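Side-chain contact in pyrroline-5-carboxylate reductase catalytic N-terminal domain-containing protein (Sinorhizobium meliloti, PDB 4HUJ), which is of unknown function but probably acts as an oxidoreductase that binds a dinucleotide cofactor through a Rossmann-type domain: residues 130-135 / 144-149. Numbering follows the deposited sequence.
Sequences LSTEIV and VVKAFN
Ser-131, in the first turn of helix 131-138, brings OG to 3.7 Å from Lys-146 NZ, a polar approach made with OG between the backbone N and the carbonyl carbon (chi1 58°). The next residue, Thr-132, carries the contact with both of its branches. Its OG1 accepts a hydrogen bond from Lys-146 NZ at 3.0 Å and is also hydrogen-bonded to Asp-111 OD2, so this buried hydroxyl has two polar partners. A water adds a second link, accepting from Thr-132 N at 3.2 Å and from Lys-146 NZ at 3.1 Å. The two segments belong to a beta-alpha-beta unit in which strand 108-111, ending in Asp-111, pairs in parallel with strand 143-147, and helix 131-138 connects them. Lys-146 runs extended to CE and bends at chi4 (70°), which turns NZ back to the threonine, while Lys-146 CG and CD each lie 3.4 Å from Thr-132 OG1. A methionine in place of Lys-146 would probably leave Thr-132 OG1 and the bridging water without their shared donor. On the apolar side, Thr-132 CG2 packs against Val-144 CG1 at 3.5 Å, the two side chains passing in opposite directions.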
loop_
_atom_site.group_PDB
_atom_site.type_symbol
_atom_site.label_atom_id
_atom_site.label_comp_id
_atom_site.label_asym_id
_atom_site.label_seq_id
_atom_site.Cartn_x
_atom_site.Cartn_y
_atom_site.Cartn_z
ATOM N N LEU A 130 -11.412 -7.341 -11.840
ATOM C CA LEU A 130 -10.122 -7.123 -11.190
ATOM C C LEU A 130 -10.325 -6.777 -9.718
ATOM O O LEU A 130 -11.229 -6.023 -9.372
ATOM C CB LEU A 130 -9.343 -6.021 -11.913
ATOM C CG LEU A 130 -9.163 -6.253 -13.419
ATOM C CD1 LEU A 130 -8.451 -5.070 -14.063
ATOM C CD2 LEU A 130 -8.426 -7.562 -13.703
ATOM N N SER A 131 -9.482 -7.324 -8.846
ATOM C CA SER A 131 -9.652 -7.094 -7.411
ATOM C C SER A 131 -9.584 -5.610 -7.046
ATOM O O SER A 131 -10.342 -5.145 -6.196
ATOM C CB SER A 131 -8.641 -7.903 -6.593
ATOM O OG SER A 131 -7.313 -7.584 -6.961
ATOM N N THR A 132 -8.689 -4.869 -7.694
ATOM C CA THR A 132 -8.518 -3.449 -7.382
ATOM C C THR A 132 -9.704 -2.608 -7.881
ATOM O O THR A 132 -10.005 -1.552 -7.308
ATOM C CB THR A 132 -7.162 -2.913 -7.893
ATOM O OG1 THR A 132 -6.110 -3.682 -7.297
ATOM C CG2 THR A 132 -6.968 -1.454 -7.506
ATOM N N GLU A 133 -10.378 -3.081 -8.928
ATOM C CA GLU A 133 -11.635 -2.463 -9.391
ATOM C C GLU A 133 -12.743 -2.629 -8.350
ATOM O O GLU A 133 -13.519 -1.696 -8.113
ATOM C CB GLU A 133 -12.101 -3.061 -10.724
ATOM C CG GLU A 133 -11.236 -2.735 -11.939
ATOM C CD GLU A 133 -11.692 -3.472 -13.211
ATOM O OE1 GLU A 133 -12.242 -4.609 -13.126
ATOM O OE2 GLU A 133 -11.493 -2.910 -14.310
ATOM N N ILE A 134 -12.816 -3.818 -7.747
ATOM C CA ILE A 134 -13.761 -4.095 -6.656
ATOM C C ILE A 134 -13.459 -3.203 -5.450
ATOM O O ILE A 134 -14.358 -2.551 -4.911
ATOM C CB ILE A 134 -13.772 -5.601 -6.252
ATOM C CG1 ILE A 134 -14.305 -6.454 -7.413
ATOM C CG2 ILE A 134 -14.604 -5.822 -4.973
ATOM C CD1 ILE A 134 -14.097 -7.954 -7.266
ATOM N N VAL A 135 -12.193 -3.154 -5.044
ATOM C CA VAL A 135 -11.770 -2.257 -3.958
ATOM C C VAL A 135 -12.144 -0.796 -4.277
ATOM O O VAL A 135 -12.625 -0.072 -3.402
ATOM C CB VAL A 135 -10.252 -2.409 -3.647
ATOM C CG1 VAL A 135 -9.764 -1.333 -2.678
ATOM C CG2 VAL A 135 -9.968 -3.800 -3.077
ATOM N N VAL A 144 -7.661 5.502 -6.814
ATOM C CA VAL A 144 -7.022 4.258 -6.373
ATOM C C VAL A 144 -5.787 3.932 -7.208
ATOM O O VAL A 144 -5.815 4.023 -8.435
ATOM C CB VAL A 144 -8.018 3.065 -6.387
ATOM C CG1 VAL A 144 -7.319 1.738 -6.038
ATOM C CG2 VAL A 144 -9.168 3.327 -5.411
ATOM N N VAL A 145 -4.702 3.579 -6.521
ATOM C CA VAL A 145 -3.474 3.103 -7.165
ATOM C C VAL A 145 -3.215 1.693 -6.646
ATOM O O VAL A 145 -3.318 1.456 -5.447
ATOM C CB VAL A 145 -2.270 4.015 -6.829
ATOM C CG1 VAL A 145 -0.959 3.450 -7.401
ATOM C CG2 VAL A 145 -2.503 5.425 -7.341
ATOM N N LYS A 146 -2.883 0.767 -7.547
ATOM C CA LYS A 146 -2.501 -0.595 -7.160
ATOM C C LYS A 146 -0.981 -0.637 -7.028
ATOM O O LYS A 146 -0.265 -0.421 -8.004
ATOM C CB LYS A 146 -2.980 -1.602 -8.220
ATOM C CG LYS A 146 -2.772 -3.073 -7.839
ATOM C CD LYS A 146 -3.221 -3.992 -8.966
ATOM C CE LYS A 146 -3.057 -5.461 -8.583
ATOM N NZ LYS A 146 -4.048 -5.828 -7.525
ATOM N N ALA A 147 -0.493 -0.891 -5.812
ATOM C CA ALA A 147 0.944 -0.926 -5.536
ATOM C C ALA A 147 1.237 -1.575 -4.190
ATOM O O ALA A 147 0.386 -1.586 -3.313
ATOM C CB ALA A 147 1.534 0.493 -5.579
ATOM N N PHE A 148 2.466 -2.080 -4.043
ATOM C CA PHE A 148 2.964 -2.744 -2.823
ATOM C C PHE A 148 2.390 -4.151 -2.643
ATOM O O PHE A 148 2.585 -4.762 -1.593
ATOM C CB PHE A 148 2.709 -1.928 -1.536
ATOM C CG PHE A 148 3.328 -0.551 -1.527
ATOM C CD1 PHE A 148 4.707 -0.383 -1.419
ATOM C CD2 PHE A 148 2.517 0.579 -1.565
ATOM C CE1 PHE A 148 5.271 0.898 -1.390
ATOM C CE2 PHE A 148 3.069 1.864 -1.536
ATOM C CZ PHE A 148 4.450 2.019 -1.442
ATOM N N ASN A 149 1.683 -4.661 -3.653
ATOM C CA ASN A 149 1.125 -6.015 -3.579
ATOM C C ASN A 149 2.063 -7.076 -4.165
ATOM O O ASN A 149 1.797 -8.273 -4.074
ATOM C CB ASN A 149 -0.205 -6.072 -4.335
ATOM C CG ASN A 149 -0.012 -6.023 -5.841
ATOM O OD1 ASN A 149 0.443 -5.019 -6.381
ATOM N ND2 ASN A 149 -0.345 -7.119 -6.524
HETATM O O HOH W 1 -6.298 -5.754 -9.689
#